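Local coordinates for hypothetical membrane protein (Corynebacterium glutamicum, PDB 6JSA) that binds heme through a tyrosine-ligated iron in its C-terminal HtaA domain and probably takes part in heme uptake and transfer in Corynebacteria, at residues S17-I22 against V36-Q41; D97-D102 against S107-R112; S141-F146 against Y150-Q155. All blocks are in the same frame, centred on the assembly; numbering follows the deposited sequence.

Interaction 1 of 3, residues S17-I22 against V36-Q41; sequences SFQNYI and VGFDNQ. With HEM (protoporphyrin IX containing Fe), chain B.
Helix 16-23 comes closest to the turn that follows strand 37-39, with Q19 CA and Q41 CA 8.2 Å apart. Within the HtaA domain this helix carries the axial heme ligand, and strand 37-39 with the turn after it meets the helix through Q19 and N20. Q19 carries most of the contact. Its chain runs extended beyond CG (chi2 178°), which takes the terminal amide across to residues 36-41. There NE2 donates to the backbone O of Q41 at 2.9 Å. The bond is nearly straight, and the acceptor lies in the amide plane of Q19, but the donor stands above the carbonyl plane of Q41. NE2 also donates to the backbone O of G13, and these two bonds fix the rotation of the amide.

The other end of the amide meets an aromatic ring. OE1 of Q19 sits in the ring plane at the edge of F38, 3.5 Å from CZ, and the amide and ring planes are 68° apart. W31 and F43 pack against the same ring. Two waters extend the polar contact at the exposed side. One donates to OE1 of Q19 and OD1 of N20 and accepts from NE2 of Q41. The other accepts from ND2 of N20 and NE2 of Q41.

The heme binds through other residues of the helix. S17 OG donates to propionate oxygen O2D of the heme at 2.6 Å. The ring of Y21 lies with one face over the porphyrin near C4D. H72 NE2 is hydrogen-bonded to the phenolic oxygen of Y21, a second-shell contact that would position it. OH of Y21 binds the heme iron at 2.1 Å.

Interaction 2 of 3, residues D97-D102 against S107-R112; sequences DVVSSD and STNYGR. With HEM (protoporphyrin IX containing Fe), chain B.
The backbone O of S100 is gripped by several groups. It accepts from T108 N at 2.8 Å (161° at the hydrogen), takes a CA-H...O contact from S107 CA, and is weakly met by two waters. S100 N returns a bond to T108 O at 3.0 Å, which completes a hydrogen-bonded pair. The two strands, 91-101 and 107-111, form an antiparallel beta hairpin with segment axes at 163°. V99 faces N109 and S101 faces S107 in non-hydrogen-bonded pairs. Y110 N donates to V98 O at 2.8 Å, a bond bent at the hydrogen (140°).

With chi1 at -169°, the N109 amide is set so that OD1 accepts from G111 N in an Asx turn and lies 3.6 Å from CG2 of V99. G111 has positive phi, a backbone shape that favours glycine. The Y110 ring has V98 O at its edge, near its plane. CG2 of T108 covers the centre of one face, while CD1 lies near CG1 of V98. OG of S100 turns to the backbone O of A145 in helix 140-145.

At the far end R112 and D97 form a salt bridge. NH1 of R112 reaches OD1 of D97 at 2.9 Å from above the carboxylate plane. NH2 of R112 also pairs with E84. At the other end, the backbone O of S101 lies 3.3 Å from heme methyl CMC.

Interaction 3 of 3, residues S141-F146 against Y150-Q155; sequences SGSQAF and YTPGTQ. With HEM (protoporphyrin IX containing Fe), chain B.
This is a buried contact between the end of helix 140-145 and the loop that follows it, beside the heme. It combines an aromatic pair with a side-chain to backbone hydrogen bond. With chi1 at 176° the S143 hydroxyl swings over to the loop. OG donates to the backbone O of Y150 at 2.6 Å and lies in the carbonyl plane. The same hydroxyl rests 3.5 Å from CD of P152.

F146 is the first residue to leave helical geometry, and its CB points toward residues 150-155. The edge of Y150 meets the face of F146 in an edge-to-face pair, with centroids 5.0 Å apart and planes at 64°. CE2 of Y150 stands over the centre of the F146 ring.

The Y150 ring is held from several sides. Heme methyl CMD lies over one face, 3.4 Å from CZ. Together with F146 at the ring edge, it would limit rotation of the ring. Y150 OH donates to heme propionate oxygen O2D at 2.5 Å, which fixes the position of the tip.

The loop makes a type II turn from T151 to T154, with P152 and G153 at its two central positions. O of T151 accepts from both N and OG1 of T154. L138 of strand 129-138 lies against S143, F146 and Y150. F18 of helix 16-23 packs edge-to-face with F146, while Y110 of strand 107-111 touches Q144 and A145.

From the N terminus, interaction 1 comes first and closes a loop of 13 residues between helix 16-23 and the turn after strand 37-39. Interaction 2 follows as the hairpin 91-101/107-111, with four residues between its segments. Interaction 3 is last and closes a three-residue link between helix 140-145 and the loop toward strand 159-165. The three lie in series and neither nest nor cross. Between interactions 1 and 3, F18 meets both Y150 and F146, and S17 meets Y150. Interactions 2 and 3 meet where V98, S100 and Y110 reach helix 140-145. Interactions 1 and 2 do not touch. All three reach the heme, so two helices and a hairpin border one pocket.

Interaction 1 of 3, residues S17-I22 against V36-Q41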
loop_
_atom_site.group_PDB
_atom_site.type_symbol
_atom_site.label_atom_id
_atom_site.label_comp_id
_atom_site.label_asym_id
_atom_site.label_seq_id
_atom_site.Cartn_x
_atom_site.Cartn_y
_atom_site.Cartn_z
ATOM N N SER A 17 -10.054 -7.217 -6.793
ATOM C CA SER A 17 -10.190 -7.759 -8.140
ATOM C C SER A 17 -8.830 -8.074 -8.753
ATOM O O SER A 17 -8.721 -8.984 -9.580
ATOM C CB SER A 17 -11.018 -6.816 -9.019
ATOM O OG SER A 17 -10.361 -5.581 -9.219
ATOM N N PHE A 18 -7.785 -7.334 -8.368
ATOM C CA PHE A 18 -6.437 -7.666 -8.825
ATOM C C PHE A 18 -5.963 -8.995 -8.245
ATOM O O PHE A 18 -5.391 -9.818 -8.966
ATOM C CB PHE A 18 -5.456 -6.544 -8.480
ATOM C CG PHE A 18 -4.081 -6.748 -9.052
ATOM C CD1 PHE A 18 -3.895 -6.741 -10.427
ATOM C CD2 PHE A 18 -2.985 -6.940 -8.228
ATOM C CE1 PHE A 18 -2.640 -6.913 -10.979
ATOM C CE2 PHE A 18 -1.717 -7.115 -8.767
ATOM C CZ PHE A 18 -1.545 -7.104 -10.151
ATOM N N GLN A 19 -6.201 -9.229 -6.950
ATOM C CA GLN A 19 -5.869 -10.530 -6.367
ATOM C C GLN A 19 -6.556 -11.653 -7.125
ATOM O O GLN A 19 -5.939 -12.678 -7.439
ATOM C CB GLN A 19 -6.324 -10.600 -4.915
ATOM C CG GLN A 19 -5.529 -9.787 -3.928
ATOM C CD GLN A 19 -6.121 -9.907 -2.537
ATOM O OE1 GLN A 19 -6.712 -10.930 -2.191
ATOM N NE2 GLN A 19 -5.986 -8.860 -1.743
ATOM N N ASN A 20 -7.849 -11.489 -7.395
ATOM C CA ASN A 20 -8.605 -12.561 -8.024
ATOM C C ASN A 20 -8.169 -12.766 -9.462
ATOM O O ASN A 20 -8.177 -13.899 -9.951
ATOM C CB ASN A 20 -10.103 -12.269 -7.917
ATOM C CG ASN A 20 -10.577 -12.223 -6.475
ATOM O OD1 ASN A 20 -9.934 -12.791 -5.585
ATOM N ND2 ASN A 20 -11.701 -11.561 -6.233
ATOM N N TYR A 21 -7.767 -11.688 -10.134
ATOM C CA TYR A 21 -7.186 -11.802 -11.465
ATOM C C TYR A 21 -5.855 -12.548 -11.415
ATOM O O TYR A 21 -5.624 -13.486 -12.189
ATOM C CB TYR A 21 -7.020 -10.402 -12.053
ATOM C CG TYR A 21 -6.056 -10.318 -13.202
ATOM C CD1 TYR A 21 -6.349 -10.909 -14.425
ATOM C CD2 TYR A 21 -4.853 -9.638 -13.070
ATOM C CE1 TYR A 21 -5.467 -10.822 -15.476
ATOM C CE2 TYR A 21 -3.967 -9.539 -14.115
ATOM C CZ TYR A 21 -4.280 -10.141 -15.312
ATOM O OH TYR A 21 -3.398 -10.065 -16.342
ATOM N N ILE A 22 -4.967 -12.149 -10.501
ATOM C CA ILE A 22 -3.652 -12.783 -10.413
ATOM C C ILE A 22 -3.791 -14.287 -10.199
ATOM O O ILE A 22 -3.096 -15.088 -10.835
ATOM C CB ILE A 22 -2.812 -12.133 -9.300
ATOM C CG1 ILE A 22 -2.368 -10.729 -9.719
ATOM C CG2 ILE A 22 -1.634 -13.024 -8.927
ATOM C CD1 ILE A 22 -1.349 -10.698 -10.843
ATOM N N VAL A 36 5.663 -9.780 5.018
ATOM C CA VAL A 36 4.266 -9.366 4.913
ATOM C C VAL A 36 3.420 -10.625 5.071
ATOM O O VAL A 36 3.809 -11.698 4.597
ATOM C CB VAL A 36 4.004 -8.713 3.527
ATOM C CG1 VAL A 36 2.527 -8.352 3.318
ATOM C CG2 VAL A 36 4.906 -7.509 3.330
ATOM N N GLY A 37 2.284 -10.509 5.762
ATOM C CA GLY A 37 1.342 -11.599 5.894
ATOM C C GLY A 37 0.113 -11.414 5.015
ATOM O O GLY A 37 0.022 -10.496 4.196
ATOM N N PHE A 38 -0.865 -12.301 5.209
ATOM C CA PHE A 38 -2.077 -12.276 4.391
ATOM C C PHE A 38 -3.232 -12.909 5.154
ATOM O O PHE A 38 -3.119 -14.044 5.623
ATOM C CB PHE A 38 -1.853 -13.007 3.058
ATOM C CG PHE A 38 -3.006 -12.902 2.096
ATOM C CD1 PHE A 38 -3.270 -11.714 1.420
ATOM C CD2 PHE A 38 -3.833 -13.990 1.869
ATOM C CE1 PHE A 38 -4.340 -11.625 0.520
ATOM C CE2 PHE A 38 -4.892 -13.908 0.970
ATOM C CZ PHE A 38 -5.149 -12.723 0.309
ATOM N N ASP A 39 -4.340 -12.182 5.260
ATOM C CA ASP A 39 -5.532 -12.620 5.974
ATOM C C ASP A 39 -6.664 -11.684 5.574
ATOM O O ASP A 39 -6.420 -10.509 5.279
ATOM C CB ASP A 39 -5.310 -12.536 7.492
ATOM C CG ASP A 39 -6.228 -13.449 8.275
ATOM O OD1 ASP A 39 -6.648 -14.489 7.731
ATOM O OD2 ASP A 39 -6.520 -13.121 9.445
ATOM N N ASN A 40 -7.894 -12.205 5.565
ATOM C CA ASN A 40 -9.062 -11.399 5.192
ATOM C C ASN A 40 -8.901 -10.765 3.810
ATOM O O ASN A 40 -9.378 -9.657 3.568
ATOM C CB ASN A 40 -9.370 -10.321 6.248
ATOM C CG ASN A 40 -10.694 -9.615 6.000
ATOM O OD1 ASN A 40 -11.703 -10.249 5.706
ATOM N ND2 ASN A 40 -10.686 -8.288 6.097
ATOM N N GLN A 41 -8.211 -11.444 2.893
ATOM C CA GLN A 41 -7.949 -10.902 1.559
ATOM C C GLN A 41 -7.226 -9.556 1.632
ATOM O O GLN A 41 -7.395 -8.692 0.766
ATOM C CB GLN A 41 -9.211 -10.851 0.693
ATOM C CG GLN A 41 -9.810 -12.221 0.511
ATOM C CD GLN A 41 -11.107 -12.171 -0.225
ATOM O OE1 GLN A 41 -12.171 -12.017 0.376
ATOM N NE2 GLN A 41 -11.039 -12.313 -1.543
HETATM C CHA HEM B . -6.710 -7.683 -16.594
HETATM C CHB HEM B . -4.582 -9.948 -20.296
HETATM C CHC HEM B . -0.251 -8.547 -18.650
HETATM C CHD HEM B . -2.402 -5.965 -15.181
HETATM C C1A HEM B . -6.508 -8.447 -17.719
HETATM C C2A HEM B . -7.541 -9.141 -18.464
HETATM C C3A HEM B . -6.964 -9.772 -19.489
HETATM C C4A HEM B . -5.542 -9.476 -19.431
HETATM C CMA HEM B . -7.656 -10.656 -20.557
HETATM C CAA HEM B . -9.021 -9.171 -18.057
HETATM C CBA HEM B . -9.104 -10.191 -16.914
HETATM C CGA HEM B . -10.491 -10.275 -16.332
HETATM O O1A HEM B . -11.290 -9.327 -16.510
HETATM O O2A HEM B . -10.796 -11.294 -15.665
HETATM C C1B HEM B . -3.219 -9.822 -20.146
HETATM C C2B HEM B . -2.204 -10.486 -20.937
HETATM C C3B HEM B . -1.001 -10.094 -20.486
HETATM C C4B HEM B . -1.233 -9.173 -19.390
HETATM C CMB HEM B . -2.535 -11.451 -22.087
HETATM C CAB HEM B . 0.424 -10.482 -20.947
HETATM C CBB HEM B . 0.723 -11.409 -21.866
HETATM C C1C HEM B . -0.449 -7.695 -17.586
HETATM C C2C HEM B . 0.590 -6.957 -16.901
HETATM C C3C HEM B . 0.010 -6.262 -15.918
HETATM C C4C HEM B . -1.423 -6.510 -15.979
HETATM C CMC HEM B . 2.097 -7.016 -17.232
HETATM C CAC HEM B . 0.753 -5.334 -14.928
HETATM C CBC HEM B . 0.431 -5.322 -13.624
HETATM C C1D HEM B . -3.753 -6.192 -15.285
HETATM C C2D HEM B . -4.761 -5.592 -14.446
HETATM C C3D HEM B . -5.947 -6.061 -14.829
HETATM C C4D HEM B . -5.732 -6.989 -15.919
HETATM C CMD HEM B . -4.480 -4.582 -13.322
HETATM C CAD HEM B . -7.317 -5.718 -14.205
HETATM C CBD HEM B . -7.625 -6.795 -13.156
HETATM C CGD HEM B . -8.904 -6.452 -12.437
HETATM O O1D HEM B . -10.002 -6.790 -12.947
HETATM O O2D HEM B . -8.827 -5.835 -11.345
HETATM N NA HEM B . -5.293 -8.670 -18.336
HETATM N NB HEM B . -2.591 -9.036 -19.202
HETATM N NC HEM B . -1.671 -7.395 -17.002
HETATM N ND HEM B . -4.374 -7.044 -16.181
HETATM FE FE HEM B . -3.450 -8.284 -17.497
HETATM O O HOH W 1 -8.590 -12.754 -3.090
HETATM O O HOH W 2 -13.033 -11.534 -3.566
#

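Interaction 2 of 3, residues D97-D102 against S107-R112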
loop_
_atom_site.group_PDB
_atom_site.type_symbol
_atom_site.label_atom_id
_atom_site.label_comp_id
_atom_site.label_asym_id
_atom_site.label_seq_id
_atom_site.Cartn_x
_atom_site.Cartn_y
_atom_site.Cartn_z
ATOM N N ASP A 97 7.903 1.559 -2.726
ATOM C CA ASP A 97 8.878 1.289 -3.775
ATOM C C ASP A 97 8.256 0.290 -4.742
ATOM O O ASP A 97 7.789 -0.775 -4.322
ATOM C CB ASP A 97 10.140 0.655 -3.186
ATOM C CG ASP A 97 10.763 1.483 -2.075
ATOM O OD1 ASP A 97 10.501 2.703 -2.011
ATOM O OD2 ASP A 97 11.526 0.903 -1.270
ATOM N N VAL A 98 8.222 0.628 -6.030
ATOM C CA VAL A 98 7.491 -0.174 -7.010
ATOM C C VAL A 98 8.363 -0.460 -8.223
ATOM O O VAL A 98 8.940 0.459 -8.811
ATOM C CB VAL A 98 6.186 0.514 -7.456
ATOM C CG1 VAL A 98 5.443 -0.355 -8.487
ATOM C CG2 VAL A 98 5.302 0.804 -6.255
ATOM N N VAL A 99 8.423 -1.737 -8.612
ATOM C CA VAL A 99 9.015 -2.179 -9.874
ATOM C C VAL A 99 7.967 -3.021 -10.585
ATOM O O VAL A 99 7.377 -3.916 -9.973
ATOM C CB VAL A 99 10.287 -3.020 -9.647
ATOM C CG1 VAL A 99 10.900 -3.433 -10.980
ATOM C CG2 VAL A 99 11.283 -2.268 -8.777
ATOM N N SER A 100 7.705 -2.730 -11.860
ATOM C CA SER A 100 6.661 -3.480 -12.547
ATOM C C SER A 100 6.987 -3.590 -14.024
ATOM O O SER A 100 7.706 -2.763 -14.582
ATOM C CB SER A 100 5.297 -2.812 -12.373
ATOM O OG SER A 100 4.258 -3.717 -12.642
ATOM N N SER A 101 6.416 -4.610 -14.660
ATOM C CA SER A 101 6.590 -4.852 -16.086
ATOM C C SER A 101 5.327 -4.519 -16.873
ATOM O O SER A 101 4.211 -4.619 -16.361
ATOM C CB SER A 101 6.957 -6.313 -16.337
ATOM O OG SER A 101 8.286 -6.568 -15.925
ATOM N N ASP A 102 5.517 -4.134 -18.137
ATOM C CA ASP A 102 4.417 -3.932 -19.074
ATOM C C ASP A 102 4.092 -5.252 -19.783
ATOM O O ASP A 102 4.679 -6.297 -19.492
ATOM C CB ASP A 102 4.728 -2.772 -20.024
ATOM C CG ASP A 102 5.902 -3.053 -20.961
ATOM O OD1 ASP A 102 6.309 -4.226 -21.124
ATOM O OD2 ASP A 102 6.424 -2.079 -21.547
ATOM N N SER A 107 10.491 -4.166 -17.759
ATOM C CA SER A 107 10.382 -3.688 -16.388
ATOM C C SER A 107 10.766 -2.218 -16.272
ATOM O O SER A 107 11.641 -1.718 -16.985
ATOM C CB SER A 107 11.246 -4.525 -15.439
ATOM O OG SER A 107 12.593 -4.599 -15.859
ATOM N N THR A 108 10.097 -1.537 -15.344
ATOM C CA THR A 108 10.411 -0.168 -14.968
ATOM C C THR A 108 10.529 -0.122 -13.456
ATOM O O THR A 108 9.643 -0.611 -12.746
ATOM C CB THR A 108 9.310 0.788 -15.433
ATOM O OG1 THR A 108 9.214 0.736 -16.863
ATOM C CG2 THR A 108 9.615 2.211 -14.992
ATOM N N ASN A 109 11.625 0.444 -12.966
ATOM C CA ASN A 109 11.758 0.748 -11.548
ATOM C C ASN A 109 11.204 2.151 -11.338
ATOM O O ASN A 109 11.821 3.135 -11.758
ATOM C CB ASN A 109 13.220 0.663 -11.123
ATOM C CG ASN A 109 13.389 0.708 -9.613
ATOM O OD1 ASN A 109 12.469 1.100 -8.884
ATOM N ND2 ASN A 109 14.569 0.308 -9.131
ATOM N N TYR A 110 10.024 2.239 -10.719
ATOM C CA TYR A 110 9.404 3.526 -10.428
ATOM C C TYR A 110 10.020 4.202 -9.220
ATOM O O TYR A 110 9.685 5.360 -8.936
ATOM C CB TYR A 110 7.886 3.358 -10.243
ATOM C CG TYR A 110 7.219 2.928 -11.522
ATOM C CD1 TYR A 110 7.107 1.584 -11.851
ATOM C CD2 TYR A 110 6.738 3.872 -12.427
ATOM C CE1 TYR A 110 6.528 1.193 -13.041
ATOM C CE2 TYR A 110 6.152 3.495 -13.615
ATOM C CZ TYR A 110 6.053 2.151 -13.921
ATOM O OH TYR A 110 5.483 1.760 -15.107
ATOM N N GLY A 111 10.917 3.513 -8.520
ATOM C CA GLY A 111 11.496 4.047 -7.316
ATOM C C GLY A 111 10.455 4.145 -6.211
ATOM O O GLY A 111 9.422 3.467 -6.205
ATOM N N ARG A 112 10.743 5.030 -5.266
ATOM C CA ARG A 112 9.815 5.313 -4.186
ATOM C C ARG A 112 8.821 6.353 -4.679
ATOM O O ARG A 112 9.214 7.456 -5.076
ATOM C CB ARG A 112 10.570 5.814 -2.958
ATOM C CG ARG A 112 9.691 5.903 -1.742
ATOM C CD ARG A 112 10.477 5.746 -0.451
ATOM N NE ARG A 112 9.561 5.666 0.683
ATOM C CZ ARG A 112 8.919 4.558 1.046
ATOM N NH1 ARG A 112 9.100 3.424 0.373
ATOM N NH2 ARG A 112 8.083 4.580 2.071
HETATM C CHA HEM B . -6.710 -7.683 -16.594
HETATM C CHB HEM B . -4.582 -9.948 -20.296
HETATM C CHC HEM B . -0.251 -8.547 -18.650
HETATM C CHD HEM B . -2.402 -5.965 -15.181
HETATM C C1A HEM B . -6.508 -8.447 -17.719
HETATM C C2A HEM B . -7.541 -9.141 -18.464
HETATM C C3A HEM B . -6.964 -9.772 -19.489
HETATM C C4A HEM B . -5.542 -9.476 -19.431
HETATM C CMA HEM B . -7.656 -10.656 -20.557
HETATM C CAA HEM B . -9.021 -9.171 -18.057
HETATM C CBA HEM B . -9.104 -10.191 -16.914
HETATM C CGA HEM B . -10.491 -10.275 -16.332
HETATM O O1A HEM B . -11.290 -9.327 -16.510
HETATM O O2A HEM B . -10.796 -11.294 -15.665
HETATM C C1B HEM B . -3.219 -9.822 -20.146
HETATM C C2B HEM B . -2.204 -10.486 -20.937
HETATM C C3B HEM B . -1.001 -10.094 -20.486
HETATM C C4B HEM B . -1.233 -9.173 -19.390
HETATM C CMB HEM B . -2.535 -11.451 -22.087
HETATM C CAB HEM B . 0.424 -10.482 -20.947
HETATM C CBB HEM B . 0.723 -11.409 -21.866
HETATM C C1C HEM B . -0.449 -7.695 -17.586
HETATM C C2C HEM B . 0.590 -6.957 -16.901
HETATM C C3C HEM B . 0.010 -6.262 -15.918
HETATM C C4C HEM B . -1.423 -6.510 -15.979
HETATM C CMC HEM B . 2.097 -7.016 -17.232
HETATM C CAC HEM B . 0.753 -5.334 -14.928
HETATM C CBC HEM B . 0.431 -5.322 -13.624
HETATM C C1D HEM B . -3.753 -6.192 -15.285
HETATM C C2D HEM B . -4.761 -5.592 -14.446
HETATM C C3D HEM B . -5.947 -6.061 -14.829
HETATM C C4D HEM B . -5.732 -6.989 -15.919
HETATM C CMD HEM B . -4.480 -4.582 -13.322
HETATM C CAD HEM B . -7.317 -5.718 -14.205
HETATM C CBD HEM B . -7.625 -6.795 -13.156
HETATM C CGD HEM B . -8.904 -6.452 -12.437
HETATM O O1D HEM B . -10.002 -6.790 -12.947
HETATM O O2D HEM B . -8.827 -5.835 -11.345
HETATM N NA HEM B . -5.293 -8.670 -18.336
HETATM N NB HEM B . -2.591 -9.036 -19.202
HETATM N NC HEM B . -1.671 -7.395 -17.002
HETATM N ND HEM B . -4.374 -7.044 -16.181
HETATM FE FE HEM B . -3.450 -8.284 -17.497
HETATM O O HOH W 3 5.445 -0.958 -15.694
HETATM O O HOH W 4 7.443 -1.157 -17.635
#

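Interaction 3 of 3, residues S141-F146 against Y150-Q155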
loop_
_atom_site.group_PDB
_atom_site.type_symbol
_atom_site.label_atom_id
_atom_site.label_comp_id
_atom_site.label_asym_id
_atom_site.label_seq_id
_atom_site.Cartn_x
_atom_site.Cartn_y
_atom_site.Cartn_z
ATOM N N SER A 141 1.726 7.271 -11.487
ATOM C CA SER A 141 2.746 6.227 -11.493
ATOM C C SER A 141 2.139 4.868 -11.180
ATOM O O SER A 141 2.539 3.855 -11.764
ATOM C CB SER A 141 3.859 6.561 -10.502
ATOM O OG SER A 141 3.358 6.575 -9.182
ATOM N N GLY A 142 1.160 4.826 -10.272
ATOM C CA GLY A 142 0.497 3.565 -9.983
ATOM C C GLY A 142 -0.229 3.004 -11.191
ATOM O O GLY A 142 -0.170 1.803 -11.464
ATOM N N SER A 143 -0.920 3.868 -11.940
ATOM C CA SER A 143 -1.589 3.434 -13.161
ATOM C C SER A 143 -0.596 2.839 -14.153
ATOM O O SER A 143 -0.861 1.789 -14.760
ATOM C CB SER A 143 -2.318 4.629 -13.770
ATOM O OG SER A 143 -2.916 4.295 -15.004
ATOM N N GLN A 144 0.556 3.490 -14.330
ATOM C CA GLN A 144 1.581 2.940 -15.209
ATOM C C GLN A 144 2.105 1.614 -14.683
ATOM O O GLN A 144 2.374 0.695 -15.459
ATOM C CB GLN A 144 2.730 3.931 -15.361
ATOM C CG GLN A 144 2.325 5.225 -16.031
ATOM C CD GLN A 144 3.457 6.225 -16.074
ATOM O OE1 GLN A 144 4.631 5.852 -16.022
ATOM N NE2 GLN A 144 3.114 7.504 -16.161
ATOM N N ALA A 145 2.283 1.501 -13.367
ATOM C CA ALA A 145 2.791 0.253 -12.808
ATOM C C ALA A 145 1.814 -0.892 -13.014
ATOM O O ALA A 145 2.232 -2.051 -13.117
ATOM C CB ALA A 145 3.114 0.432 -11.327
ATOM N N PHE A 146 0.517 -0.596 -13.082
ATOM C CA PHE A 146 -0.481 -1.594 -13.433
ATOM C C PHE A 146 -0.673 -1.728 -14.940
ATOM O O PHE A 146 -1.727 -2.207 -15.387
ATOM C CB PHE A 146 -1.806 -1.299 -12.735
ATOM C CG PHE A 146 -1.838 -1.681 -11.281
ATOM C CD1 PHE A 146 -1.871 -3.010 -10.902
ATOM C CD2 PHE A 146 -1.888 -0.703 -10.290
ATOM C CE1 PHE A 146 -1.935 -3.365 -9.571
ATOM C CE2 PHE A 146 -1.958 -1.049 -8.948
ATOM C CZ PHE A 146 -1.975 -2.388 -8.592
ATOM N N TYR A 150 -5.655 0.016 -15.127
ATOM C CA TYR A 150 -6.464 0.922 -14.326
ATOM C C TYR A 150 -6.047 2.338 -14.679
ATOM O O TYR A 150 -4.856 2.613 -14.846
ATOM C CB TYR A 150 -6.205 0.751 -12.827
ATOM C CG TYR A 150 -6.387 -0.632 -12.248
ATOM C CD1 TYR A 150 -7.507 -1.398 -12.540
ATOM C CD2 TYR A 150 -5.434 -1.164 -11.386
ATOM C CE1 TYR A 150 -7.669 -2.666 -11.998
ATOM C CE2 TYR A 150 -5.592 -2.422 -10.833
ATOM C CZ TYR A 150 -6.706 -3.170 -11.141
ATOM O OH TYR A 150 -6.846 -4.428 -10.597
ATOM N N THR A 151 -7.018 3.242 -14.764
ATOM C CA THR A 151 -6.748 4.647 -15.024
ATOM C C THR A 151 -6.386 5.369 -13.728
ATOM O O THR A 151 -6.761 4.935 -12.632
ATOM C CB THR A 151 -8.002 5.306 -15.586
ATOM O OG1 THR A 151 -9.086 5.074 -14.679
ATOM C CG2 THR A 151 -8.346 4.765 -16.979
ATOM N N PRO A 152 -5.680 6.495 -13.827
ATOM C CA PRO A 152 -5.457 7.321 -12.635
ATOM C C PRO A 152 -6.784 7.719 -12.000
ATOM O O PRO A 152 -7.737 8.094 -12.687
ATOM C CB PRO A 152 -4.712 8.542 -13.187
ATOM C CG PRO A 152 -4.043 8.045 -14.442
ATOM C CD PRO A 152 -5.012 7.044 -15.026
ATOM N N GLY A 153 -6.849 7.613 -10.676
ATOM C CA GLY A 153 -8.067 7.894 -9.949
ATOM C C GLY A 153 -8.930 6.689 -9.662
ATOM O O GLY A 153 -9.891 6.803 -8.890
ATOM N N THR A 154 -8.622 5.537 -10.248
ATOM C CA THR A 154 -9.322 4.306 -9.905
ATOM C C THR A 154 -9.194 4.042 -8.410
ATOM O O THR A 154 -8.130 4.242 -7.814
ATOM C CB THR A 154 -8.715 3.144 -10.699
ATOM O OG1 THR A 154 -9.011 3.320 -12.088
ATOM C CG2 THR A 154 -9.263 1.780 -10.251
ATOM N N GLN A 155 -10.291 3.607 -7.798
ATOM C CA GLN A 155 -10.281 3.268 -6.381
ATOM C C GLN A 155 -9.677 1.881 -6.190
ATOM O O GLN A 155 -10.173 0.896 -6.747
ATOM C CB GLN A 155 -11.705 3.288 -5.836
ATOM C CG GLN A 155 -12.397 4.629 -5.977
ATOM C CD GLN A 155 -11.637 5.756 -5.295
ATOM O OE1 GLN A 155 -10.993 6.584 -5.951
ATOM N NE2 GLN A 155 -11.717 5.802 -3.974
HETATM C CHA HEM B . -6.710 -7.683 -16.594
HETATM C CHB HEM B . -4.582 -9.948 -20.296
HETATM C CHC HEM B . -0.251 -8.547 -18.650
HETATM C CHD HEM B . -2.402 -5.965 -15.181
HETATM C C1A HEM B . -6.508 -8.447 -17.719
HETATM C C2A HEM B . -7.541 -9.141 -18.464
HETATM C C3A HEM B . -6.964 -9.772 -19.489
HETATM C C4A HEM B . -5.542 -9.476 -19.431
HETATM C CMA HEM B . -7.656 -10.656 -20.557
HETATM C CAA HEM B . -9.021 -9.171 -18.057
HETATM C CBA HEM B . -9.104 -10.191 -16.914
HETATM C CGA HEM B . -10.491 -10.275 -16.332
HETATM O O1A HEM B . -11.290 -9.327 -16.510
HETATM O O2A HEM B . -10.796 -11.294 -15.665
HETATM C C1B HEM B . -3.219 -9.822 -20.146
HETATM C C2B HEM B . -2.204 -10.486 -20.937
HETATM C C3B HEM B . -1.001 -10.094 -20.486
HETATM C C4B HEM B . -1.233 -9.173 -19.390
HETATM C CMB HEM B . -2.535 -11.451 -22.087
HETATM C CAB HEM B . 0.424 -10.482 -20.947
HETATM C CBB HEM B . 0.723 -11.409 -21.866
HETATM C C1C HEM B . -0.449 -7.695 -17.586
HETATM C C2C HEM B . 0.590 -6.957 -16.901
HETATM C C3C HEM B . 0.010 -6.262 -15.918
HETATM C C4C HEM B . -1.423 -6.510 -15.979
HETATM C CMC HEM B . 2.097 -7.016 -17.232
HETATM C CAC HEM B . 0.753 -5.334 -14.928
HETATM C CBC HEM B . 0.431 -5.322 -13.624
HETATM C C1D HEM B . -3.753 -6.192 -15.285
HETATM C C2D HEM B . -4.761 -5.592 -14.446
HETATM C C3D HEM B . -5.947 -6.061 -14.829
HETATM C C4D HEM B . -5.732 -6.989 -15.919
HETATM C CMD HEM B . -4.480 -4.582 -13.322
HETATM C CAD HEM B . -7.317 -5.718 -14.205
HETATM C CBD HEM B . -7.625 -6.795 -13.156
HETATM C CGD HEM B . -8.904 -6.452 -12.437
HETATM O O1D HEM B . -10.002 -6.790 -12.947
HETATM O O2D HEM B . -8.827 -5.835 -11.345
HETATM N NA HEM B . -5.293 -8.670 -18.336
HETATM N NB HEM B . -2.591 -9.036 -19.202
HETATM N NC HEM B . -1.671 -7.395 -17.002
HETATM N ND HEM B . -4.374 -7.044 -16.181
HETATM FE FE HEM B . -3.450 -8.284 -17.497
#